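PDB 3EL6: erythromycin dehydratase from Saccharopolyspora erythraea, which probably removes water from a beta-hydroxyacyl chain carried on an acyl carrier protein, as the dehydratase domain of the erythromycin polyketide synthase. Local coordinates for residues A[231-236]-A[281-286]; A[167-172]-A[268-273]; A[63-68]-A[225-230]; A[85-90]-A[255-260]. All coordinates share one frame; numbering follows the deposited sequence.

Interaction 1 of 4, residues A[231-236]-A[281-286]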
loop_
_atom_site.group_PDB
_atom_site.type_symbol
_atom_site.label_atom_id
_atom_site.label_comp_id
_atom_site.label_asym_id
_atom_site.label_seq_id
_atom_site.Cartn_x
_atom_site.Cartn_y
_atom_site.Cartn_z
ATOM N N ASP A 231 9.796 9.946 24.559
ATOM C CA ASP A 231 11.052 10.705 24.501
ATOM C C ASP A 231 11.598 10.983 25.909
ATOM O O ASP A 231 12.799 10.969 26.120
ATOM C CB ASP A 231 10.874 12.063 23.810
ATOM C CG ASP A 231 12.151 12.829 23.735
ATOM O OD1 ASP A 231 12.930 12.557 22.803
ATOM O OD2 ASP A 231 12.427 13.696 24.620
ATOM N N ALA A 232 10.702 11.292 26.839
ATOM C CA ALA A 232 11.128 11.560 28.238
ATOM C C ALA A 232 11.666 10.256 28.916
ATOM O O ALA A 232 12.612 10.272 29.707
ATOM C CB ALA A 232 9.995 12.172 29.001
ATOM N N VAL A 233 11.116 9.107 28.570
ATOM C CA VAL A 233 11.758 7.833 28.975
ATOM C C VAL A 233 13.182 7.710 28.465
ATOM O O VAL A 233 14.083 7.365 29.230
ATOM C CB VAL A 233 10.940 6.626 28.478
ATOM C CG1 VAL A 233 11.712 5.348 28.644
ATOM C CG2 VAL A 233 9.618 6.578 29.215
ATOM N N ALA A 234 13.401 8.000 27.186
ATOM C CA ALA A 234 14.742 8.034 26.630
ATOM C C ALA A 234 15.610 9.107 27.259
ATOM O O ALA A 234 16.862 8.986 27.322
ATOM C CB ALA A 234 14.663 8.234 25.076
ATOM N N GLN A 235 14.978 10.184 27.720
ATOM C CA GLN A 235 15.768 11.222 28.422
ATOM C C GLN A 235 16.501 10.697 29.651
ATOM O O GLN A 235 17.470 11.304 30.060
ATOM C CB GLN A 235 14.926 12.433 28.800
ATOM C CG GLN A 235 14.520 13.353 27.646
ATOM C CD GLN A 235 13.593 14.439 28.186
ATOM O OE1 GLN A 235 13.839 14.944 29.279
ATOM N NE2 GLN A 235 12.481 14.728 27.473
ATOM N N THR A 236 16.058 9.574 30.209
ATOM C CA THR A 236 16.731 9.076 31.392
ATOM C C THR A 236 18.204 8.760 31.080
ATOM O O THR A 236 19.047 8.705 31.999
ATOM C CB THR A 236 16.038 7.882 32.016
ATOM O OG1 THR A 236 16.076 6.786 31.093
ATOM C CG2 THR A 236 14.532 8.202 32.349
ATOM N N LEU A 281 15.980 -0.391 28.973
ATOM C CA LEU A 281 14.972 0.343 29.715
ATOM C C LEU A 281 13.878 -0.576 30.160
ATOM O O LEU A 281 13.395 -1.431 29.408
ATOM C CB LEU A 281 14.377 1.459 28.826
ATOM C CG LEU A 281 15.281 2.602 28.414
ATOM C CD1 LEU A 281 14.691 3.483 27.303
ATOM C CD2 LEU A 281 15.540 3.513 29.667
ATOM N N ARG A 282 13.393 -0.384 31.377
ATOM C CA ARG A 282 12.273 -1.142 31.818
ATOM C C ARG A 282 11.248 -0.162 32.343
ATOM O O ARG A 282 11.589 0.636 33.213
ATOM C CB ARG A 282 12.707 -2.066 32.973
ATOM C CG ARG A 282 11.590 -2.952 33.459
ATOM C CD ARG A 282 12.143 -4.229 34.112
ATOM N NE ARG A 282 11.086 -5.230 34.358
ATOM C CZ ARG A 282 10.808 -6.259 33.562
ATOM N NH1 ARG A 282 11.507 -6.461 32.438
ATOM N NH2 ARG A 282 9.805 -7.088 33.888
ATOM N N VAL A 283 10.034 -0.194 31.825
ATOM C CA VAL A 283 9.085 0.861 32.064
ATOM C C VAL A 283 7.860 0.238 32.710
ATOM O O VAL A 283 7.245 -0.710 32.139
ATOM C CB VAL A 283 8.618 1.559 30.720
ATOM C CG1 VAL A 283 7.555 2.634 31.050
ATOM C CG2 VAL A 283 9.832 2.132 29.964
ATOM N N THR A 284 7.496 0.722 33.897
ATOM C CA THR A 284 6.281 0.229 34.581
ATOM C C THR A 284 5.279 1.322 34.894
ATOM O O THR A 284 5.645 2.503 34.838
ATOM C CB THR A 284 6.631 -0.428 35.947
ATOM O OG1 THR A 284 7.488 0.462 36.673
ATOM C CG2 THR A 284 7.463 -1.697 35.717
ATOM N N ASP A 285 4.044 0.963 35.249
ATOM C CA ASP A 285 3.130 1.985 35.788
ATOM C C ASP A 285 3.384 2.205 37.284
ATOM O O ASP A 285 4.232 1.526 37.881
ATOM C CB ASP A 285 1.668 1.701 35.463
ATOM C CG ASP A 285 1.133 0.424 36.135
ATOM O OD1 ASP A 285 1.694 -0.014 37.155
ATOM O OD2 ASP A 285 0.122 -0.080 35.637
ATOM N N PRO A 286 2.719 3.206 37.890
ATOM C CA PRO A 286 3.145 3.477 39.282
ATOM C C PRO A 286 2.769 2.367 40.277
ATOM O O PRO A 286 3.258 2.372 41.427
ATOM C CB PRO A 286 2.419 4.777 39.622
ATOM C CG PRO A 286 2.362 5.504 38.244
ATOM C CD PRO A 286 1.966 4.337 37.298
#

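Interaction 2 of 4, residues A[167-172]-A[268-273]. With SO4 (sulfate ion), chain B.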
loop_
_atom_site.group_PDB
_atom_site.type_symbol
_atom_site.label_atom_id
_atom_site.label_comp_id
_atom_site.label_asym_id
_atom_site.label_seq_id
_atom_site.Cartn_x
_atom_site.Cartn_y
_atom_site.Cartn_z
ATOM N N GLU A 167 8.987 -4.378 44.625
ATOM C CA GLU A 167 10.145 -3.883 45.352
ATOM C C GLU A 167 10.030 -2.388 45.698
ATOM O O GLU A 167 9.315 -1.650 45.039
ATOM C CB GLU A 167 11.394 -4.090 44.509
ATOM C CG GLU A 167 12.636 -3.965 45.330
ATOM C CD GLU A 167 13.850 -3.511 44.553
ATOM O OE1 GLU A 167 13.960 -3.825 43.360
ATOM O OE2 GLU A 167 14.709 -2.834 45.152
ATOM N N GLN A 168 10.738 -1.951 46.732
ATOM C CA GLN A 168 10.656 -0.563 47.201
ATOM C C GLN A 168 11.039 0.390 46.048
ATOM O O GLN A 168 11.985 0.101 45.318
ATOM C CB GLN A 168 11.626 -0.367 48.395
ATOM C CG GLN A 168 11.708 1.055 48.924
ATOM C CD GLN A 168 12.662 1.175 50.120
ATOM O OE1 GLN A 168 13.300 2.218 50.339
ATOM N NE2 GLN A 168 12.777 0.102 50.880
ATOM N N TRP A 169 10.353 1.531 45.918
ATOM C CA TRP A 169 10.643 2.505 44.828
ATOM C C TRP A 169 11.072 3.898 45.333
ATOM O O TRP A 169 10.336 4.497 46.062
ATOM C CB TRP A 169 9.375 2.698 43.976
ATOM C CG TRP A 169 9.568 3.817 42.929
ATOM C CD1 TRP A 169 9.131 5.128 43.000
ATOM C CD2 TRP A 169 10.289 3.696 41.699
ATOM N NE1 TRP A 169 9.559 5.831 41.852
ATOM C CE2 TRP A 169 10.260 4.967 41.050
ATOM C CE3 TRP A 169 10.932 2.627 41.061
ATOM C CZ2 TRP A 169 10.856 5.181 39.802
ATOM C CZ3 TRP A 169 11.520 2.834 39.818
ATOM C CH2 TRP A 169 11.486 4.112 39.203
ATOM N N PRO A 170 12.263 4.394 44.967
ATOM C CA PRO A 170 13.287 3.650 44.253
ATOM C C PRO A 170 13.889 2.572 45.174
ATOM O O PRO A 170 13.554 2.518 46.367
ATOM C CB PRO A 170 14.339 4.700 43.978
ATOM C CG PRO A 170 14.213 5.643 45.226
ATOM C CD PRO A 170 12.763 5.689 45.482
ATOM N N PRO A 171 14.802 1.748 44.645
ATOM C CA PRO A 171 15.397 0.718 45.517
ATOM C C PRO A 171 16.067 1.325 46.768
ATOM O O PRO A 171 16.435 2.508 46.765
ATOM C CB PRO A 171 16.471 0.099 44.618
ATOM C CG PRO A 171 15.891 0.274 43.221
ATOM C CD PRO A 171 15.260 1.635 43.246
ATOM N N GLU A 172 16.286 0.495 47.792
ATOM C CA GLU A 172 16.817 0.947 49.096
ATOM C C GLU A 172 18.051 1.855 49.086
ATOM O O GLU A 172 18.061 2.895 49.768
ATOM C CB GLU A 172 17.022 -0.261 50.047
ATOM C CG GLU A 172 15.697 -0.683 50.745
ATOM C CD GLU A 172 15.745 -2.048 51.488
ATOM O OE1 GLU A 172 16.610 -2.246 52.378
ATOM O OE2 GLU A 172 14.885 -2.920 51.184
ATOM N N ARG A 268 7.153 4.653 35.594
ATOM C CA ARG A 268 8.442 4.643 36.257
ATOM C C ARG A 268 9.433 3.945 35.322
ATOM O O ARG A 268 9.068 3.002 34.629
ATOM C CB ARG A 268 8.331 3.843 37.562
ATOM C CG ARG A 268 7.331 4.469 38.592
ATOM C CD ARG A 268 7.002 3.552 39.814
ATOM N NE ARG A 268 6.375 4.406 40.832
ATOM C CZ ARG A 268 6.025 4.030 42.067
ATOM N NH1 ARG A 268 6.204 2.784 42.486
ATOM N NH2 ARG A 268 5.491 4.929 42.886
ATOM N N VAL A 269 10.653 4.390 35.308
ATOM C CA VAL A 269 11.643 3.886 34.353
ATOM C C VAL A 269 12.875 3.431 35.140
ATOM O O VAL A 269 13.368 4.145 36.028
ATOM C CB VAL A 269 12.064 4.989 33.439
ATOM C CG1 VAL A 269 13.099 4.486 32.398
ATOM C CG2 VAL A 269 10.817 5.589 32.758
ATOM N N VAL A 270 13.366 2.240 34.825
ATOM C CA VAL A 270 14.694 1.841 35.297
ATOM C C VAL A 270 15.594 1.714 34.066
ATOM O O VAL A 270 15.253 0.943 33.116
ATOM C CB VAL A 270 14.625 0.477 35.992
ATOM C CG1 VAL A 270 16.034 0.095 36.440
ATOM C CG2 VAL A 270 13.585 0.504 37.183
ATOM N N ALA A 271 16.670 2.497 34.017
ATOM C CA ALA A 271 17.588 2.455 32.881
ATOM C C ALA A 271 18.862 1.783 33.375
ATOM O O ALA A 271 19.431 2.185 34.393
ATOM C CB ALA A 271 17.897 3.820 32.375
ATOM N N THR A 272 19.300 0.748 32.662
ATOM C CA THR A 272 20.520 0.018 33.044
ATOM C C THR A 272 21.566 -0.009 31.902
ATOM O O THR A 272 21.213 -0.086 30.722
ATOM C CB THR A 272 20.142 -1.397 33.581
ATOM O OG1 THR A 272 19.307 -2.064 32.633
ATOM C CG2 THR A 272 19.259 -1.284 34.781
ATOM N N PRO A 273 22.867 0.079 32.233
ATOM C CA PRO A 273 23.914 0.099 31.189
ATOM C C PRO A 273 23.799 -1.140 30.265
ATOM O O PRO A 273 23.415 -2.224 30.714
ATOM C CB PRO A 273 25.230 0.030 32.013
ATOM C CG PRO A 273 24.874 0.624 33.326
ATOM C CD PRO A 273 23.459 0.107 33.593
HETATM S S SO4 B . 4.759 2.800 46.059
HETATM O O1 SO4 B . 4.962 4.232 45.823
HETATM O O2 SO4 B . 5.690 1.992 45.257
HETATM O O3 SO4 B . 4.963 2.516 47.486
HETATM O O4 SO4 B . 3.377 2.453 45.708
#

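Interaction 3 of 4, residues A[63-68]-A[225-230]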
loop_
_atom_site.group_PDB
_atom_site.type_symbol
_atom_site.label_atom_id
_atom_site.label_comp_id
_atom_site.label_asym_id
_atom_site.label_seq_id
_atom_site.Cartn_x
_atom_site.Cartn_y
_atom_site.Cartn_z
ATOM N N GLN A 63 -0.185 19.465 16.591
ATOM C CA GLN A 63 0.546 18.913 17.755
ATOM C C GLN A 63 1.529 19.976 18.268
ATOM O O GLN A 63 2.702 20.018 17.893
ATOM C CB GLN A 63 1.305 17.660 17.312
ATOM C CG GLN A 63 0.445 16.444 16.973
ATOM C CD GLN A 63 -0.025 16.416 15.510
ATOM O OE1 GLN A 63 0.753 16.684 14.571
ATOM N NE2 GLN A 63 -1.287 16.059 15.313
ATOM N N PRO A 64 1.038 20.913 19.101
ATOM C CA PRO A 64 1.900 22.067 19.375
ATOM C C PRO A 64 3.191 21.678 20.072
ATOM O O PRO A 64 4.183 22.379 19.995
ATOM C CB PRO A 64 1.018 23.008 20.263
ATOM C CG PRO A 64 -0.402 22.621 19.943
ATOM C CD PRO A 64 -0.388 21.140 19.409
ATOM N N TRP A 65 3.206 20.536 20.748
ATOM C CA TRP A 65 4.430 20.110 21.407
ATOM C C TRP A 65 5.552 19.878 20.454
ATOM O O TRP A 65 6.694 19.902 20.831
ATOM C CB TRP A 65 4.184 18.829 22.239
ATOM C CG TRP A 65 3.364 17.740 21.535
ATOM C CD1 TRP A 65 2.042 17.540 21.615
ATOM C CD2 TRP A 65 3.881 16.686 20.680
ATOM N NE1 TRP A 65 1.679 16.428 20.856
ATOM C CE2 TRP A 65 2.801 15.893 20.293
ATOM C CE3 TRP A 65 5.166 16.356 20.223
ATOM C CZ2 TRP A 65 2.943 14.761 19.453
ATOM C CZ3 TRP A 65 5.304 15.215 19.370
ATOM C CH2 TRP A 65 4.207 14.457 19.028
ATOM N N LEU A 66 5.243 19.670 19.178
ATOM C CA LEU A 66 6.348 19.576 18.193
ATOM C C LEU A 66 7.288 20.805 18.226
ATOM O O LEU A 66 8.539 20.730 18.033
ATOM C CB LEU A 66 5.753 19.286 16.809
ATOM C CG LEU A 66 5.271 17.833 16.660
ATOM C CD1 LEU A 66 4.322 17.667 15.459
ATOM C CD2 LEU A 66 6.473 16.853 16.546
ATOM N N ALA A 67 6.709 21.952 18.542
ATOM C CA ALA A 67 7.509 23.162 18.512
ATOM C C ALA A 67 8.476 23.222 19.701
ATOM O O ALA A 67 9.418 24.062 19.729
ATOM C CB ALA A 67 6.568 24.381 18.521
ATOM N N GLU A 68 8.267 22.347 20.696
ATOM C CA GLU A 68 9.071 22.415 21.946
ATOM C C GLU A 68 10.244 21.436 22.054
ATOM O O GLU A 68 10.780 21.221 23.143
ATOM C CB GLU A 68 8.139 22.289 23.157
ATOM C CG GLU A 68 7.158 23.461 23.191
ATOM C CD GLU A 68 6.558 23.761 24.522
ATOM O OE1 GLU A 68 6.485 22.833 25.381
ATOM O OE2 GLU A 68 6.087 24.935 24.675
ATOM N N PHE A 225 2.422 4.309 22.423
ATOM C CA PHE A 225 3.135 4.831 23.618
ATOM C C PHE A 225 3.337 6.328 23.304
ATOM O O PHE A 225 4.144 6.681 22.449
ATOM C CB PHE A 225 4.523 4.192 23.763
ATOM C CG PHE A 225 5.185 4.414 25.143
ATOM C CD1 PHE A 225 5.545 3.319 25.931
ATOM C CD2 PHE A 225 5.454 5.707 25.624
ATOM C CE1 PHE A 225 6.165 3.501 27.203
ATOM C CE2 PHE A 225 6.082 5.918 26.871
ATOM C CZ PHE A 225 6.419 4.827 27.677
ATOM N N HIS A 226 2.604 7.199 23.980
ATOM C CA HIS A 226 2.706 8.653 23.692
ATOM C C HIS A 226 4.116 9.116 23.440
ATOM O O HIS A 226 5.015 8.944 24.290
ATOM C CB HIS A 226 2.099 9.468 24.885
ATOM C CG HIS A 226 1.770 10.881 24.504
ATOM N ND1 HIS A 226 2.720 11.765 24.091
ATOM C CD2 HIS A 226 0.570 11.516 24.369
ATOM C CE1 HIS A 226 2.146 12.916 23.766
ATOM N NE2 HIS A 226 0.835 12.788 23.935
ATOM N N PRO A 227 4.393 9.731 22.270
ATOM C CA PRO A 227 5.766 9.987 21.908
ATOM C C PRO A 227 6.475 11.046 22.745
ATOM O O PRO A 227 7.753 11.035 22.846
ATOM C CB PRO A 227 5.669 10.386 20.420
ATOM C CG PRO A 227 4.314 10.880 20.280
ATOM C CD PRO A 227 3.446 10.146 21.204
ATOM N N VAL A 228 5.686 11.945 23.366
ATOM C CA VAL A 228 6.359 12.836 24.298
ATOM C C VAL A 228 6.809 12.038 25.545
ATOM O O VAL A 228 7.953 12.173 25.997
ATOM C CB VAL A 228 5.526 14.062 24.630
ATOM C CG1 VAL A 228 6.288 15.018 25.599
ATOM C CG2 VAL A 228 5.271 14.816 23.289
ATOM N N LEU A 229 5.906 11.233 26.067
ATOM C CA LEU A 229 6.242 10.375 27.223
ATOM C C LEU A 229 7.427 9.480 26.863
ATOM O O LEU A 229 8.380 9.340 27.629
ATOM C CB LEU A 229 5.027 9.595 27.664
ATOM C CG LEU A 229 5.216 8.772 28.975
ATOM C CD1 LEU A 229 5.368 9.763 30.164
ATOM C CD2 LEU A 229 4.036 7.821 29.284
ATOM N N LEU A 230 7.417 8.898 25.654
ATOM C CA LEU A 230 8.526 7.978 25.271
ATOM C C LEU A 230 9.831 8.706 25.091
ATOM O O LEU A 230 10.922 8.195 25.426
ATOM C CB LEU A 230 8.146 7.323 23.937
ATOM C CG LEU A 230 9.138 6.252 23.453
ATOM C CD1 LEU A 230 9.107 5.178 24.495
ATOM C CD2 LEU A 230 8.488 5.741 22.161
#

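Interaction 4 of 4, residues A[85-90]-A[255-260]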
loop_
_atom_site.group_PDB
_atom_site.type_symbol
_atom_site.label_atom_id
_atom_site.label_comp_id
_atom_site.label_asym_id
_atom_site.label_seq_id
_atom_site.Cartn_x
_atom_site.Cartn_y
_atom_site.Cartn_z
ATOM N N LEU A 85 4.978 5.420 16.157
ATOM C CA LEU A 85 4.203 5.123 14.929
ATOM C C LEU A 85 4.496 3.679 14.475
ATOM O O LEU A 85 3.615 2.990 14.034
ATOM C CB LEU A 85 4.603 6.113 13.822
ATOM C CG LEU A 85 3.828 7.458 13.910
ATOM C CD1 LEU A 85 4.528 8.395 12.980
ATOM C CD2 LEU A 85 2.367 7.327 13.551
ATOM N N ALA A 86 5.741 3.246 14.598
ATOM C CA ALA A 86 6.101 1.874 14.186
ATOM C C ALA A 86 5.457 0.829 15.086
ATOM O O ALA A 86 5.046 -0.210 14.611
ATOM C CB ALA A 86 7.660 1.706 14.198
ATOM N N LEU A 87 5.349 1.095 16.382
ATOM C CA LEU A 87 4.619 0.201 17.281
ATOM C C LEU A 87 3.129 0.124 16.912
ATOM O O LEU A 87 2.504 -0.939 17.039
ATOM C CB LEU A 87 4.796 0.701 18.751
ATOM C CG LEU A 87 6.213 0.496 19.314
ATOM C CD1 LEU A 87 6.342 1.318 20.645
ATOM C CD2 LEU A 87 6.443 -1.028 19.637
ATOM N N ALA A 88 2.568 1.253 16.478
ATOM C CA ALA A 88 1.138 1.332 16.098
ATOM C C ALA A 88 0.951 0.506 14.841
ATOM O O ALA A 88 -0.033 -0.243 14.723
ATOM C CB ALA A 88 0.732 2.777 15.804
ATOM N N ALA A 89 1.885 0.656 13.902
ATOM C CA ALA A 89 1.880 -0.174 12.677
ATOM C C ALA A 89 1.978 -1.668 13.036
ATOM O O ALA A 89 1.206 -2.495 12.526
ATOM C CB ALA A 89 3.032 0.230 11.716
ATOM N N GLY A 90 2.891 -2.019 13.928
ATOM C CA GLY A 90 3.042 -3.433 14.295
ATOM C C GLY A 90 1.778 -3.957 14.916
ATOM O O GLY A 90 1.333 -5.063 14.596
ATOM N N ASN A 255 16.319 -1.133 20.070
ATOM C CA ASN A 255 16.457 -2.592 19.883
ATOM C C ASN A 255 15.530 -3.324 20.816
ATOM O O ASN A 255 15.594 -3.135 22.043
ATOM C CB ASN A 255 17.922 -3.052 20.150
ATOM C CG ASN A 255 18.909 -2.440 19.188
ATOM O OD1 ASN A 255 19.796 -1.664 19.573
ATOM N ND2 ASN A 255 18.769 -2.765 17.934
ATOM N N THR A 256 14.628 -4.110 20.239
ATOM C CA THR A 256 13.638 -4.856 20.908
ATOM C C THR A 256 12.780 -4.021 21.848
ATOM O O THR A 256 12.937 -4.071 23.076
ATOM C CB THR A 256 14.189 -6.139 21.609
ATOM O OG1 THR A 256 14.992 -6.876 20.677
ATOM C CG2 THR A 256 13.028 -7.018 22.056
ATOM N N VAL A 257 11.810 -3.328 21.245
ATOM C CA VAL A 257 10.891 -2.512 22.007
ATOM C C VAL A 257 9.641 -3.289 22.152
ATOM O O VAL A 257 8.994 -3.651 21.141
ATOM C CB VAL A 257 10.570 -1.145 21.260
ATOM C CG1 VAL A 257 9.684 -0.314 22.195
ATOM C CG2 VAL A 257 11.903 -0.475 20.927
ATOM N N THR A 258 9.272 -3.622 23.388
ATOM C CA THR A 258 8.033 -4.364 23.608
ATOM C C THR A 258 7.037 -3.521 24.411
ATOM O O THR A 258 7.432 -2.809 25.353
ATOM C CB THR A 258 8.283 -5.709 24.398
ATOM O OG1 THR A 258 8.581 -5.381 25.776
ATOM C CG2 THR A 258 9.471 -6.492 23.776
ATOM N N LEU A 259 5.749 -3.658 24.106
ATOM C CA LEU A 259 4.715 -2.883 24.702
ATOM C C LEU A 259 3.742 -3.822 25.342
ATOM O O LEU A 259 3.252 -4.763 24.711
ATOM C CB LEU A 259 4.096 -1.944 23.609
ATOM C CG LEU A 259 3.151 -0.770 23.834
ATOM C CD1 LEU A 259 3.820 0.269 24.757
ATOM C CD2 LEU A 259 2.934 -0.190 22.428
ATOM N N HIS A 260 3.462 -3.612 26.622
ATOM C CA HIS A 260 2.511 -4.435 27.312
ATOM C C HIS A 260 1.242 -3.707 27.739
ATOM O O HIS A 260 0.303 -4.319 28.142
ATOM C CB HIS A 260 3.209 -5.122 28.491
ATOM C CG HIS A 260 4.464 -5.824 28.082
ATOM N ND1 HIS A 260 4.447 -7.056 27.467
ATOM C CD2 HIS A 260 5.762 -5.436 28.104
ATOM C CE1 HIS A 260 5.687 -7.414 27.174
ATOM N NE2 HIS A 260 6.506 -6.456 27.569
#

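Interaction 1 of 4, residues A[231-236]-A[281-286]
Val233 lays its CG1 methyl over the two apolar residues that strand 278-284 turns up at it, Leu281 and Val283. This is the core of a hotdog fold, in which a central helix lies along the concave face of a curved antiparallel sheet; the dehydratase has a double hotdog, and helix 227-235 is the central helix of one half. With CG1 anti to the backbone N (chi1 169°), the valine carries this branch down to the strand, where it is 3.8 Å from CD1 of Leu281 and 4.0 Å from CG2 of Val283. The two valines meet tip to tip, whereas Leu281 lies aslant to Val233. Branched residues suit such a spot because they are compact, fill space close to the backbone and ask for no polar partner. Between Leu281 and Val283, Arg282 turns its side chain to the other surface of the sheet. The other methyl of Leu281, CD2, packs against the hydroxyl oxygen of Thr236, OG1, at 3.6 Å. This buried hydroxyl is satisfied within its own segment, so a threonine oxygen can lie against a leucine methyl at no cost. Gln235 NE2 donates a nearly straight hydrogen bond to Asp231 OD2, one turn earlier (3.0 Å), and another to Phe197 O, while OE1 pairs with Tyr183. Their spacing fits the family's DxxxQ motif, consistent with a place near the active site. OG1 of Thr236 donates to Val233 O at 2.8 Å, almost in line with its C=O bond (175°); Thr236 N reaches the same oxygen at 3.1 Å.

Interaction 2 of 4, residues A[167-172]-A[268-273]
At the rim of the double hotdog fold, the loop before strand 175-176 lays the indole of Trp169 on the side chain of Arg268, in strand 266-273. The guanidinium lies flat on the ring, planes 9° apart and centres 3.8 Å from each other, a cation-pi stack in which Arg268 CZ comes within 3.4 Å of Trp169 CD1. The arginine chain is extended, and its CD adds a CH-pi contact over the five-membered ring while CB covers the six-membered ring near CH2. Arginine suits this place because its methylenes are apolar along the indole and its end is charged. There NH1 and NH2 grip a sulfate, probably from the crystallisation liquor, at 2.9 Å to O2 and 3.1 Å to O1, in nearly straight bonds lying close to the guanidinium plane. At the indole edge, CH2 of Trp169 meets Val269 O at 3.7 Å, and CZ3 touches Val270 CG2. A cis peptide joins Trp169 to Pro170. Trp169 NE1 is hydrogen-bonded to Glu213 of strand 209-215, Tyr211 of that strand packs against the indole, and Trp204 of strand 200-206 meets it steeply; strand 266-273 itself runs between strands 209-215 and 278-284.

Interaction 3 of 4, residues A[63-68]-A[225-230]
Chi1 of 45° swings the indole of Trp65 between its own backbone N and carbonyl carbon, while chi1 of -178° in Val228 leaves CG2 beside the backbone N, pointing at that ring. The methyl settles over one face of the indole, a CH-pi contact in which CG2 of Val228 is 3.4 Å from CE3 of Trp65 and 3.7 Å from the centroid of the six-membered ring. That is close packing, and the opposite face is filled from its own segment by Gln63 CB and Leu66 CG, so the flat group is sandwiched. Pro227 adds CG at 3.8 Å from Trp65 CH2, its side chain crossing that of the tryptophan at about a right angle. Tryptophan suits this place because one broad ring can cover two helix residues at once. The turn that presents it is tied by backbone bonds, Leu66 N to Gln63 O and Glu68 N to Trp65 O. In segment 225-230, His226 is the N-cap: its ND1 accepts Val228 N at 3.1 Å, the donor lying near the imidazole plane. Proline follows well in the first turn, where its missing N-H costs no helical bond. Val81 of helix 79-93 touches both Trp65 and Pro227. An N-capped start beneath a covering loop marks the beginning of helix 227-235, the central helix of the second hotdog in this double hotdog fold.

Interaction 4 of 4, residues A[85-90]-A[255-260]
The flat group that Leu87 meets here is a peptide rather than a ring: its CD2 methyl comes within 4.0 Å of the carbonyl oxygen of Val257, and the remaining contact is aliphatic. CD1 of the same leucine spans two strand residues, 4.0 Å from CG1 of Val257 and 4.1 Å from CD2 of Leu259. The side chains of Leu87 and Val257 meet at about a right angle, so the leucine fork rests on one branch of the valine. Leu259 comes in from further along the strand; with CG anti to its backbone N (chi1 -168°), it bends CD2 in beside CD1 of Leu87. Leucine suits the helix position because its fork reaches out from the backbone to cover both neighbours; valine, branched at CB, offers CG1 close to its own backbone, and Leu259 reaches in with a longer side chain. The intervening Thr258 projects to the other surface of the strand, where its hydroxyl pairs with that of Thr293; the bond it accepts from His260 NE2 is weak. Just upstream, Thr256 has a positive phi of 53°, and with Val257 it faces Leu98 in a G1 beta bulge, a place more often given to glycine. The contact joins the two hotdogs of the double fold: helix 79-93 belongs to the first, and strand 251-259 to the second. Strand 251-259 runs antiparallel between strands 97-103 and 290-299, Leu98 of the former touching both Leu87 and Val257, while Leu85 and Ala89 of the helix turn to strand 114-123.

How the interactions relate
Interactions 1 and 3 share helix 227-235, at its far end and its start, with centres about 14 Å apart. Phe225 joins three contacts: its CZ lies 4.0 Å from Val233 CG2 of interaction 1, and its CD1 3.7 Å from Leu259 CD1 of interaction 4. Interactions 1 and 2 meet through neighbouring strands 278-284 and 266-273, where Thr284 O lies 2.7 Å from Arg268 N, a probable hydrogen bond. Interaction 2, whose centre is about 21 Å from that of the chain, lies at the periphery with its sulfate. Interactions 3 and 4 join the hotdogs, between which, as in related dehydratases, the active site probably lies, near Asp231 and Gln235 of interaction 1.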